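PDB 2DFU: probable 2-hydroxyhepta-2,4-diene-1,7-dioate isomerase, which probably isomerises 2-hydroxyhepta-2,4-diene-1,7-dioate, as a metal-binding member of the fumarylacetoacetate hydrolase family. Local coordinates for residues A[117-122]-A[225-230]; A[132-137]-A[205-210]; A[140-145]-A[247-252]; A[180-185]-A[196-201]. One frame throughout, in Å; residues are numbered along the deposited sequence.

Contact 1. Residues A[117-122]-A[225-230]; sequences LAVVVG and VLTGTP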
loop_
_atom_site.group_PDB
_atom_site.type_symbol
_atom_site.label_atom_id
_atom_site.label_comp_id
_atom_site.label_asym_id
_atom_site.label_seq_id
_atom_site.Cartn_x
_atom_site.Cartn_y
_atom_site.Cartn_z
ATOM N N LEU A 117 -1.595 6.288 18.069
ATOM C CA LEU A 117 -0.372 7.057 17.886
ATOM C C LEU A 117 0.168 6.559 16.548
ATOM O O LEU A 117 0.200 5.351 16.303
ATOM C CB LEU A 117 0.647 6.747 18.981
ATOM C CG LEU A 117 2.055 7.305 18.718
ATOM C CD1 LEU A 117 2.052 8.811 18.911
ATOM C CD2 LEU A 117 3.056 6.665 19.666
ATOM N N ALA A 118 0.580 7.474 15.680
ATOM C CA ALA A 118 1.104 7.079 14.381
ATOM C C ALA A 118 2.569 7.479 14.221
ATOM O O ALA A 118 3.002 8.508 14.732
ATOM C CB ALA A 118 0.263 7.698 13.272
ATOM N N VAL A 119 3.332 6.656 13.512
ATOM C CA VAL A 119 4.736 6.951 13.301
ATOM C C VAL A 119 5.022 7.236 11.839
ATOM O O VAL A 119 4.506 6.558 10.956
ATOM C CB VAL A 119 5.627 5.772 13.740
ATOM C CG1 VAL A 119 7.084 6.143 13.585
ATOM C CG2 VAL A 119 5.327 5.399 15.168
ATOM N N VAL A 120 5.838 8.252 11.586
ATOM C CA VAL A 120 6.217 8.586 10.221
ATOM C C VAL A 120 7.706 8.278 10.109
ATOM O O VAL A 120 8.531 8.883 10.782
ATOM C CB VAL A 120 5.971 10.081 9.894
ATOM C CG1 VAL A 120 6.394 10.367 8.461
ATOM C CG2 VAL A 120 4.488 10.428 10.085
ATOM N N VAL A 121 8.038 7.323 9.256
ATOM C CA VAL A 121 9.416 6.908 9.064
ATOM C C VAL A 121 10.272 7.966 8.388
ATOM O O VAL A 121 9.854 8.593 7.415
ATOM C CB VAL A 121 9.454 5.605 8.250
ATOM C CG1 VAL A 121 10.890 5.223 7.911
ATOM C CG2 VAL A 121 8.763 4.506 9.042
ATOM N N GLY A 122 11.479 8.161 8.914
ATOM C CA GLY A 122 12.388 9.143 8.347
ATOM C C GLY A 122 13.439 8.546 7.422
ATOM O O GLY A 122 13.630 9.021 6.309
ATOM N N VAL A 225 3.233 4.129 10.129
ATOM C CA VAL A 225 3.008 2.899 10.886
ATOM C C VAL A 225 2.088 3.236 12.047
ATOM O O VAL A 225 2.359 4.185 12.790
ATOM C CB VAL A 225 4.342 2.327 11.443
ATOM C CG1 VAL A 225 4.072 1.096 12.293
ATOM C CG2 VAL A 225 5.290 1.977 10.290
ATOM N N LEU A 226 0.992 2.490 12.185
ATOM C CA LEU A 226 0.038 2.712 13.275
ATOM C C LEU A 226 0.378 1.752 14.412
ATOM O O LEU A 226 0.697 0.587 14.173
ATOM C CB LEU A 226 -1.401 2.477 12.798
ATOM C CG LEU A 226 -1.868 3.247 11.555
ATOM C CD1 LEU A 226 -3.392 3.137 11.444
ATOM C CD2 LEU A 226 -1.458 4.703 11.634
ATOM N N THR A 227 0.291 2.234 15.647
ATOM C CA THR A 227 0.659 1.425 16.804
ATOM C C THR A 227 -0.443 0.800 17.671
ATOM O O THR A 227 -0.216 0.516 18.849
ATOM C CB THR A 227 1.584 2.244 17.715
ATOM O OG1 THR A 227 0.874 3.383 18.216
ATOM C CG2 THR A 227 2.788 2.736 16.931
ATOM N N GLY A 228 -1.627 0.568 17.114
ATOM C CA GLY A 228 -2.685 -0.035 17.914
ATOM C C GLY A 228 -3.556 0.964 18.662
ATOM O O GLY A 228 -3.219 2.141 18.764
ATOM N N THR A 229 -4.674 0.494 19.208
ATOM C CA THR A 229 -5.595 1.380 19.911
ATOM C C THR A 229 -6.001 0.866 21.296
ATOM O O THR A 229 -6.097 -0.337 21.515
ATOM C CB THR A 229 -6.875 1.606 19.054
ATOM O OG1 THR A 229 -7.652 2.671 19.610
ATOM C CG2 THR A 229 -7.719 0.337 19.004
ATOM N N PRO A 230 -6.231 1.785 22.250
ATOM C CA PRO A 230 -6.632 1.429 23.619
ATOM C C PRO A 230 -8.064 0.895 23.637
ATOM O O PRO A 230 -8.683 0.730 22.586
ATOM C CB PRO A 230 -6.524 2.757 24.371
ATOM C CG PRO A 230 -5.518 3.540 23.569
ATOM C CD PRO A 230 -5.920 3.220 22.156
HETATM O O HOH W 1 -1.262 3.664 19.479
#
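An antiparallel pairing of strands 111-121 and 224-226 brings Val119 opposite Val225 and Ala118 opposite Leu226. Val119 and Val225 form the hydrogen-bonded pair: Val119 N donates to Val225 O at 2.8 Å, and Val225 N returns a bond of 2.9 Å to Val119 O. Leu117 O is gripped where the second strand gives way to a loop. Thr227 N donates to Leu117 O at 3.2 Å, and Thr227 OG1 lies 2.8 Å from Leu117 O. The threonine hydroxyl is set between its own backbone N and carbonyl carbon (chi1 63°), which turns it to the neighbouring strand. A water bridges the same corner, accepting from Leu117 N and donating to Gly228 O.

Within this core of the fumarylacetoacetate hydrolase-type domain, the two faces of the pairing differ. Val119 and Val225 rise to the side covered by helix 206-214, with Val206, Ile209 and Leu210 packed over them. There the Thr227 and Val119 side chains cross at about a right angle, CG2 of Thr227 4.1 Å from CG2 of Val119. On the other side Leu226 bends its CD2 to 3.8 Å from Ala118 CB, and Ala143 of strand 137-148 packs against the same leucine.

Contact 2. Residues A[132-137]-A[205-210]; sequences KALDHV and SVAEIL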
loop_
_atom_site.group_PDB
_atom_site.type_symbol
_atom_site.label_atom_id
_atom_site.label_comp_id
_atom_site.label_asym_id
_atom_site.label_seq_id
_atom_site.Cartn_x
_atom_site.Cartn_y
_atom_site.Cartn_z
ATOM N N LYS A 132 17.987 0.381 17.422
ATOM C CA LYS A 132 18.279 1.409 16.428
ATOM C C LYS A 132 17.020 1.899 15.714
ATOM O O LYS A 132 17.086 2.785 14.869
ATOM C CB LYS A 132 19.272 0.886 15.386
ATOM C CG LYS A 132 20.658 0.569 15.928
ATOM C CD LYS A 132 21.660 0.455 14.788
ATOM C CE LYS A 132 23.059 0.144 15.296
ATOM N NZ LYS A 132 23.118 -1.203 15.931
ATOM N N ALA A 133 15.878 1.320 16.063
ATOM C CA ALA A 133 14.612 1.675 15.433
ATOM C C ALA A 133 14.250 3.165 15.470
ATOM O O ALA A 133 14.128 3.802 14.425
ATOM C CB ALA A 133 13.491 0.854 16.050
ATOM N N LEU A 134 14.090 3.713 16.670
ATOM C CA LEU A 134 13.703 5.108 16.841
ATOM C C LEU A 134 14.554 6.145 16.126
ATOM O O LEU A 134 14.077 7.234 15.804
ATOM C CB LEU A 134 13.634 5.448 18.332
ATOM C CG LEU A 134 12.628 4.604 19.119
ATOM C CD1 LEU A 134 12.470 5.164 20.536
ATOM C CD2 LEU A 134 11.284 4.607 18.389
ATOM N N ASP A 135 15.812 5.816 15.871
ATOM C CA ASP A 135 16.691 6.753 15.197
ATOM C C ASP A 135 16.289 6.966 13.738
ATOM O O ASP A 135 16.695 7.945 13.116
ATOM C CB ASP A 135 18.135 6.258 15.265
ATOM C CG ASP A 135 19.130 7.320 14.843
ATOM O OD1 ASP A 135 19.230 8.348 15.550
ATOM O OD2 ASP A 135 19.803 7.133 13.805
ATOM N N HIS A 136 15.498 6.044 13.195
ATOM C CA HIS A 136 15.047 6.138 11.810
ATOM C C HIS A 136 13.688 6.825 11.698
ATOM O O HIS A 136 13.141 6.938 10.605
ATOM C CB HIS A 136 14.928 4.741 11.183
ATOM C CG HIS A 136 16.232 4.018 11.051
ATOM N ND1 HIS A 136 16.965 3.594 12.140
ATOM C CD2 HIS A 136 16.935 3.643 9.956
ATOM C CE1 HIS A 136 18.063 2.991 11.721
ATOM N NE2 HIS A 136 18.069 3.007 10.400
ATOM N N VAL A 137 13.144 7.266 12.826
ATOM C CA VAL A 137 11.837 7.916 12.843
ATOM C C VAL A 137 11.919 9.419 12.608
ATOM O O VAL A 137 12.714 10.111 13.247
ATOM C CB VAL A 137 11.113 7.674 14.200
ATOM C CG1 VAL A 137 9.836 8.510 14.280
ATOM C CG2 VAL A 137 10.777 6.200 14.355
ATOM N N SER A 205 6.526 -2.244 21.889
ATOM C CA SER A 205 6.924 -0.849 21.817
ATOM C C SER A 205 7.018 -0.422 20.350
ATOM O O SER A 205 7.048 -1.257 19.437
ATOM C CB SER A 205 8.286 -0.651 22.485
ATOM O OG SER A 205 9.328 -1.165 21.666
ATOM N N VAL A 206 7.070 0.883 20.126
ATOM C CA VAL A 206 7.190 1.409 18.775
ATOM C C VAL A 206 8.476 0.881 18.145
ATOM O O VAL A 206 8.487 0.458 16.992
ATOM C CB VAL A 206 7.216 2.952 18.789
ATOM C CG1 VAL A 206 7.542 3.488 17.398
ATOM C CG2 VAL A 206 5.872 3.475 19.274
ATOM N N ALA A 207 9.558 0.900 18.916
ATOM C CA ALA A 207 10.845 0.423 18.428
ATOM C C ALA A 207 10.780 -1.046 18.014
ATOM O O ALA A 207 11.375 -1.440 17.012
ATOM C CB ALA A 207 11.909 0.625 19.496
ATOM N N GLU A 208 10.049 -1.850 18.782
ATOM C CA GLU A 208 9.911 -3.275 18.486
ATOM C C GLU A 208 9.050 -3.504 17.246
ATOM O O GLU A 208 9.311 -4.409 16.452
ATOM C CB GLU A 208 9.297 -4.008 19.683
ATOM C CG GLU A 208 10.131 -3.904 20.955
ATOM C CD GLU A 208 9.517 -4.636 22.137
ATOM O OE1 GLU A 208 8.320 -4.424 22.430
ATOM O OE2 GLU A 208 10.242 -5.419 22.784
ATOM N N ILE A 209 8.016 -2.685 17.087
ATOM C CA ILE A 209 7.128 -2.797 15.941
ATOM C C ILE A 209 7.879 -2.500 14.645
ATOM O O ILE A 209 7.816 -3.277 13.695
ATOM C CB ILE A 209 5.936 -1.832 16.079
ATOM C CG1 ILE A 209 5.032 -2.317 17.214
ATOM C CG2 ILE A 209 5.176 -1.727 14.753
ATOM C CD1 ILE A 209 3.898 -1.375 17.550
ATOM N N LEU A 210 8.594 -1.379 14.616
ATOM C CA LEU A 210 9.351 -0.999 13.428
ATOM C C LEU A 210 10.399 -2.051 13.108
ATOM O O LEU A 210 10.588 -2.418 11.945
ATOM C CB LEU A 210 10.041 0.349 13.638
ATOM C CG LEU A 210 9.140 1.565 13.867
ATOM C CD1 LEU A 210 10.008 2.772 14.168
ATOM C CD2 LEU A 210 8.264 1.816 12.642
#
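Ala133 and Ala207 bring together the end of helix 130-133 and the first turn of helix 206-214, their CA atoms only 5.0 Å apart, an approach that small side chains permit. Ala133 CB sits 3.3 Å from Ala207 O and 3.8 Å from Ala207 CB, so the methyl rests on the helix backbone itself. Leu210 CB, one turn further along the helix, also lies against this methyl. On the side toward the strands, Val137 CG2 meets Leu210 CD1 at 3.5 Å, the two side chains crossing at about a right angle. The valine turns CG2 away from its carbonyl carbon (chi1 172° for CG1), and this branch is the one that faces the leucine. Val119 and Val225 of the strands below lie against this inner side, placing the pair over the sheet.

The outer side is looser. Leu134, exposed to solvent, comes back with the end of its side chain, CD2 standing 4.0 Å from Val206 CG1 and CG 4.1 Å from Ala207 CB. Ser205 and Glu208 form a capping box at the start of helix 206-214, Glu208 N donating to Ser205 OG and Ser205 N to Glu208 OE1. On the other segment, His136 ND1 donates to Lys132 O, with the oxygen close to the plane of the ring. These side-chain bonds each stay within one segment, whereas side chain meets side chain across the contact through apolar groups alone, which implies that the fit depends on the shape of methyl and methylene surfaces.

Contact 3. Residues A[140-145]-A[247-252]; sequences YTVAVD and EGVGTL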
loop_
_atom_site.group_PDB
_atom_site.type_symbol
_atom_site.label_atom_id
_atom_site.label_comp_id
_atom_site.label_asym_id
_atom_site.label_seq_id
_atom_site.Cartn_x
_atom_site.Cartn_y
_atom_site.Cartn_z
ATOM N N TYR A 140 6.206 11.772 15.096
ATOM C CA TYR A 140 4.977 11.131 15.526
ATOM C C TYR A 140 3.755 11.994 15.254
ATOM O O TYR A 140 3.806 13.214 15.362
ATOM C CB TYR A 140 5.070 10.831 17.021
ATOM C CG TYR A 140 6.277 10.002 17.362
ATOM C CD1 TYR A 140 6.234 8.608 17.274
ATOM C CD2 TYR A 140 7.488 10.607 17.709
ATOM C CE1 TYR A 140 7.366 7.837 17.514
ATOM C CE2 TYR A 140 8.629 9.842 17.952
ATOM C CZ TYR A 140 8.558 8.458 17.848
ATOM O OH TYR A 140 9.673 7.690 18.053
ATOM N N THR A 141 2.652 11.351 14.895
ATOM C CA THR A 141 1.431 12.085 14.628
ATOM C C THR A 141 0.262 11.270 15.160
ATOM O O THR A 141 0.462 10.243 15.806
ATOM C CB THR A 141 1.277 12.397 13.104
ATOM O OG1 THR A 141 0.194 13.315 12.918
ATOM C CG2 THR A 141 1.020 11.124 12.298
ATOM N N VAL A 142 -0.954 11.720 14.900
ATOM C CA VAL A 142 -2.130 11.028 15.406
ATOM C C VAL A 142 -2.971 10.480 14.265
ATOM O O VAL A 142 -2.936 11.004 13.154
ATOM C CB VAL A 142 -2.998 11.993 16.247
ATOM C CG1 VAL A 142 -4.057 11.223 17.006
ATOM C CG2 VAL A 142 -2.108 12.786 17.200
ATOM N N ALA A 143 -3.731 9.428 14.543
ATOM C CA ALA A 143 -4.582 8.839 13.520
ATOM C C ALA A 143 -5.844 8.249 14.102
ATOM O O ALA A 143 -5.950 8.016 15.305
ATOM C CB ALA A 143 -3.831 7.746 12.778
ATOM N N VAL A 144 -6.814 8.033 13.229
ATOM C CA VAL A 144 -8.048 7.378 13.608
ATOM C C VAL A 144 -8.125 6.226 12.615
ATOM O O VAL A 144 -8.241 6.447 11.411
ATOM C CB VAL A 144 -9.290 8.266 13.420
ATOM C CG1 VAL A 144 -10.536 7.421 13.589
ATOM C CG2 VAL A 144 -9.285 9.398 14.416
ATOM N N ASP A 145 -8.026 5.005 13.114
ATOM C CA ASP A 145 -8.099 3.832 12.259
ATOM C C ASP A 145 -9.577 3.478 12.100
ATOM O O ASP A 145 -10.141 2.752 12.920
ATOM C CB ASP A 145 -7.306 2.683 12.910
ATOM C CG ASP A 145 -7.473 1.350 12.190
ATOM O OD1 ASP A 145 -8.084 1.314 11.102
ATOM O OD2 ASP A 145 -6.988 0.327 12.721
ATOM N N GLU A 247 -0.695 13.520 23.954
ATOM C CA GLU A 247 0.166 14.445 24.671
ATOM C C GLU A 247 1.515 14.610 23.995
ATOM O O GLU A 247 2.141 13.636 23.581
ATOM C CB GLU A 247 0.349 13.984 26.122
ATOM C CG GLU A 247 -0.807 14.380 27.038
ATOM C CD GLU A 247 -0.633 13.877 28.465
ATOM O OE1 GLU A 247 0.502 13.941 28.989
ATOM O OE2 GLU A 247 -1.631 13.426 29.068
ATOM N N GLY A 248 1.944 15.861 23.873
ATOM C CA GLY A 248 3.218 16.159 23.255
ATOM C C GLY A 248 3.191 16.134 21.741
ATOM O O GLY A 248 4.164 16.529 21.099
ATOM N N VAL A 249 2.097 15.660 21.157
ATOM C CA VAL A 249 2.011 15.617 19.702
ATOM C C VAL A 249 1.005 16.624 19.175
ATOM O O VAL A 249 1.368 17.577 18.486
ATOM C CB VAL A 249 1.632 14.211 19.199
ATOM C CG1 VAL A 249 1.550 14.208 17.679
ATOM C CG2 VAL A 249 2.672 13.203 19.668
ATOM N N GLY A 250 -0.261 16.414 19.498
ATOM C CA GLY A 250 -1.284 17.333 19.038
ATOM C C GLY A 250 -2.650 16.691 19.074
ATOM O O GLY A 250 -2.820 15.592 19.602
ATOM N N THR A 251 -3.632 17.372 18.504
ATOM C CA THR A 251 -4.981 16.841 18.490
ATOM C C THR A 251 -5.492 16.683 17.074
ATOM O O THR A 251 -5.478 17.627 16.293
ATOM C CB THR A 251 -5.944 17.757 19.254
ATOM O OG1 THR A 251 -5.473 17.927 20.596
ATOM C CG2 THR A 251 -7.335 17.150 19.281
ATOM N N LEU A 252 -5.933 15.474 16.750
ATOM C CA LEU A 252 -6.480 15.191 15.438
ATOM C C LEU A 252 -7.993 15.394 15.467
ATOM O O LEU A 252 -8.694 14.788 16.282
ATOM C CB LEU A 252 -6.172 13.753 15.039
ATOM C CG LEU A 252 -6.883 13.188 13.805
ATOM C CD1 LEU A 252 -6.581 14.040 12.573
ATOM C CD2 LEU A 252 -6.425 11.745 13.593
#
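Strands 140-144 and 250-252 run in nearly the same direction, 24° apart with axes 6.9 Å from each other, and Val142 and Leu252 fill the space between them. The two strands meet through side chains. Val142 CB faces Leu252 CB at 3.8 Å, the two side chains sliding past each other in opposite directions. Leucine CG stands anti to the backbone N (chi1 169°), and from there Leu252 CD2 reaches up to the strand backbone, pressing within 3.4 Å of Ala143 CA. Leu252 CD2 also touches Val144 CG2, at 3.8 Å.

At the other end, Val249 CG1 lies under the backbone, 3.4 Å from Tyr140 O and close to Thr141 CA. Val142 CG2 spans the interval, reaching Val249 CG1 at 4.0 Å as well as Gly250 O. Reducing Val142 to an alanine would probably open a gap between Val249 and Leu252, leaving Val249 CG1 and Leu252 CB without the methyls that pack on them.

Val249 and Gly250 form a classic beta bulge against Val246 of strand 241-246, whose Val244 and Val246 also pack on Val142. Thr141 turns the other way and bonds through OG1 to Trp173 O of strand 168-175. Strand 137-148 is thus flanked in its own sheet by 111-121 and 168-175, while 250-259, between 241-246 and 102-104, packs across from it.

Contact 4. Residues A[180-185]-A[196-201]; sequences PQDTWV and EGHTSQ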
loop_
_atom_site.group_PDB
_atom_site.type_symbol
_atom_site.label_atom_id
_atom_site.label_comp_id
_atom_site.label_asym_id
_atom_site.label_seq_id
_atom_site.Cartn_x
_atom_site.Cartn_y
_atom_site.Cartn_z
ATOM N N PRO A 180 8.026 7.848 22.724
ATOM C CA PRO A 180 6.837 7.155 22.234
ATOM C C PRO A 180 6.169 6.291 23.298
ATOM O O PRO A 180 4.980 6.010 23.268
ATOM C CB PRO A 180 7.267 6.305 21.054
ATOM C CG PRO A 180 8.790 6.206 21.085
ATOM C CD PRO A 180 9.168 7.530 21.889
ATOM N N GLN A 181 6.968 5.818 24.250
ATOM C CA GLN A 181 6.431 4.937 25.282
ATOM C C GLN A 181 6.041 5.686 26.549
ATOM O O GLN A 181 5.756 5.071 27.573
ATOM C CB GLN A 181 7.436 3.829 25.620
ATOM C CG GLN A 181 7.992 3.128 24.393
ATOM C CD GLN A 181 6.906 2.682 23.421
ATOM O OE1 GLN A 181 7.112 2.686 22.209
ATOM N NE2 GLN A 181 5.753 2.288 23.950
ATOM N N ASP A 182 6.020 7.011 26.487
ATOM C CA ASP A 182 5.635 7.794 27.654
ATOM C C ASP A 182 4.665 8.924 27.307
ATOM O O ASP A 182 4.960 10.097 27.528
ATOM C CB ASP A 182 6.878 8.366 28.347
ATOM C CG ASP A 182 6.565 8.951 29.723
ATOM O OD1 ASP A 182 5.718 8.371 30.442
ATOM O OD2 ASP A 182 7.171 9.984 30.085
ATOM N N THR A 183 3.511 8.566 26.755
ATOM C CA THR A 183 2.505 9.557 26.404
ATOM C C THR A 183 1.108 8.944 26.477
ATOM O O THR A 183 0.960 7.730 26.626
ATOM C CB THR A 183 2.754 10.143 24.989
ATOM O OG1 THR A 183 1.927 11.300 24.800
ATOM C CG2 THR A 183 2.431 9.118 23.912
ATOM N N TRP A 184 0.085 9.786 26.392
ATOM C CA TRP A 184 -1.291 9.315 26.457
ATOM C C TRP A 184 -2.062 9.552 25.165
ATOM O O TRP A 184 -1.866 10.556 24.474
ATOM C CB TRP A 184 -2.049 10.001 27.600
ATOM C CG TRP A 184 -1.568 9.637 28.960
ATOM C CD1 TRP A 184 -0.455 10.109 29.590
ATOM C CD2 TRP A 184 -2.173 8.698 29.859
ATOM N NE1 TRP A 184 -0.326 9.522 30.827
ATOM C CE2 TRP A 184 -1.365 8.652 31.018
ATOM C CE3 TRP A 184 -3.317 7.892 29.798
ATOM C CZ2 TRP A 184 -1.664 7.828 32.111
ATOM C CZ3 TRP A 184 -3.614 7.072 30.884
ATOM C CH2 TRP A 184 -2.789 7.047 32.024
ATOM N N VAL A 185 -2.946 8.615 24.859
ATOM C CA VAL A 185 -3.793 8.694 23.682
ATOM C C VAL A 185 -5.234 8.759 24.194
ATOM O O VAL A 185 -5.700 7.836 24.855
ATOM C CB VAL A 185 -3.634 7.437 22.788
ATOM C CG1 VAL A 185 -4.611 7.495 21.641
ATOM C CG2 VAL A 185 -2.202 7.343 22.260
ATOM N N GLU A 196 -8.807 5.964 26.472
ATOM C CA GLU A 196 -7.691 6.534 27.217
ATOM C C GLU A 196 -6.651 5.451 27.455
ATOM O O GLU A 196 -6.910 4.473 28.151
ATOM C CB GLU A 196 -8.153 7.098 28.566
ATOM C CG GLU A 196 -7.040 7.822 29.326
ATOM C CD GLU A 196 -7.523 8.497 30.599
ATOM O OE1 GLU A 196 -7.912 7.777 31.545
ATOM O OE2 GLU A 196 -7.514 9.748 30.651
ATOM N N GLY A 197 -5.476 5.622 26.866
ATOM C CA GLY A 197 -4.427 4.642 27.048
ATOM C C GLY A 197 -3.075 5.292 27.211
ATOM O O GLY A 197 -2.784 6.305 26.582
ATOM N N HIS A 198 -2.252 4.714 28.074
ATOM C CA HIS A 198 -0.905 5.213 28.313
ATOM C C HIS A 198 -0.037 4.334 27.415
ATOM O O HIS A 198 -0.143 3.111 27.471
ATOM C CB HIS A 198 -0.540 5.028 29.790
ATOM C CG HIS A 198 0.713 5.736 30.201
ATOM N ND1 HIS A 198 1.163 5.753 31.504
ATOM C CD2 HIS A 198 1.612 6.451 29.484
ATOM C CE1 HIS A 198 2.285 6.450 31.571
ATOM N NE2 HIS A 198 2.579 6.884 30.359
ATOM N N THR A 199 0.805 4.942 26.583
ATOM C CA THR A 199 1.637 4.164 25.660
ATOM C C THR A 199 2.668 3.256 26.322
ATOM O O THR A 199 3.258 2.402 25.662
ATOM C CB THR A 199 2.366 5.068 24.635
ATOM O OG1 THR A 199 3.222 5.991 25.317
ATOM C CG2 THR A 199 1.355 5.830 23.781
ATOM N N SER A 200 2.882 3.435 27.622
ATOM C CA SER A 200 3.836 2.607 28.352
ATOM C C SER A 200 3.225 1.225 28.533
ATOM O O SER A 200 3.910 0.268 28.889
ATOM C CB SER A 200 4.137 3.215 29.727
ATOM O OG SER A 200 2.984 3.205 30.553
ATOM N N GLN A 201 1.926 1.127 28.284
ATOM C CA GLN A 201 1.215 -0.131 28.426
ATOM C C GLN A 201 1.155 -0.914 27.122
ATOM O O GLN A 201 0.421 -1.894 27.021
ATOM C CB GLN A 201 -0.199 0.133 28.941
ATOM C CG GLN A 201 -0.224 0.840 30.284
ATOM C CD GLN A 201 0.530 0.066 31.341
ATOM O OE1 GLN A 201 1.533 0.543 31.872
ATOM N NE2 GLN A 201 0.045 -1.129 31.665
HETATM O O HOH W 2 6.430 0.379 26.612
#
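Aromatic contact dominates the face of the hairpin that carries Trp184 and His198, a non-hydrogen-bonded pair. The imidazole stacks on the five-membered ring of the indole with centroids 4.2 Å apart and planes 15° from parallel. His198 CB adds a CH-pi contact, 3.6 Å from the centroid of the six-membered ring and nearly on its normal. Glu196 CG comes obliquely to the indole at CE3, its carboxylate held elsewhere by Arg186. With Trp184 cut back to an alanine, the His198 ring would probably lose the partner stacked on one face and turn more freely.

Polar groups also border the imidazole. Ser200 OG lies over the face opposite the indole, and at the ring edge His198 NE2 makes a weak bond of 3.5 Å to Asp182 OD1.

Backbone bonds mark the antiparallel hairpin of strands 184-189 and 192-198: Val185 N donates to Gly197 O at 2.9 Å, and Gly197 N to Val185 O. Beyond the strand end, Thr199 N donates to Thr183 O at 2.8 Å.

Thr199 OG1 carries the side-chain bonding, donating to Pro180 O at 2.7 Å and accepting from Thr183 N at 3.0 Å. Its position between the backbone N and carbonyl carbon (chi1 60°) lets it span both, while Thr199 CG2 packs tightly on Thr183 CG2.

How the contacts relate
From the N terminus the chain lays down 117-122, 132-137 and 140-145 before any of the four contacts closes. Contact 4 closes first, a short hairpin loop between 180-185 and 196-201. Contact 2 follows when 205-210 returns to 132-137, and contact 1 when 225-230 reaches 117-122; each encloses the loop before it. Contact 3 closes last, at 247-252, and encloses contact 4 while crossing contacts 1 and 2. Strands 111-121 and 137-148, neighbours in one sheet, join contacts 1 and 3. Contact 2 ties helix 206-214 to the connection between those strands, and Val119 of contact 1 packs on its Val206. Glu247 links contact 3 to contact 4 through backbone and Thr183 bonds.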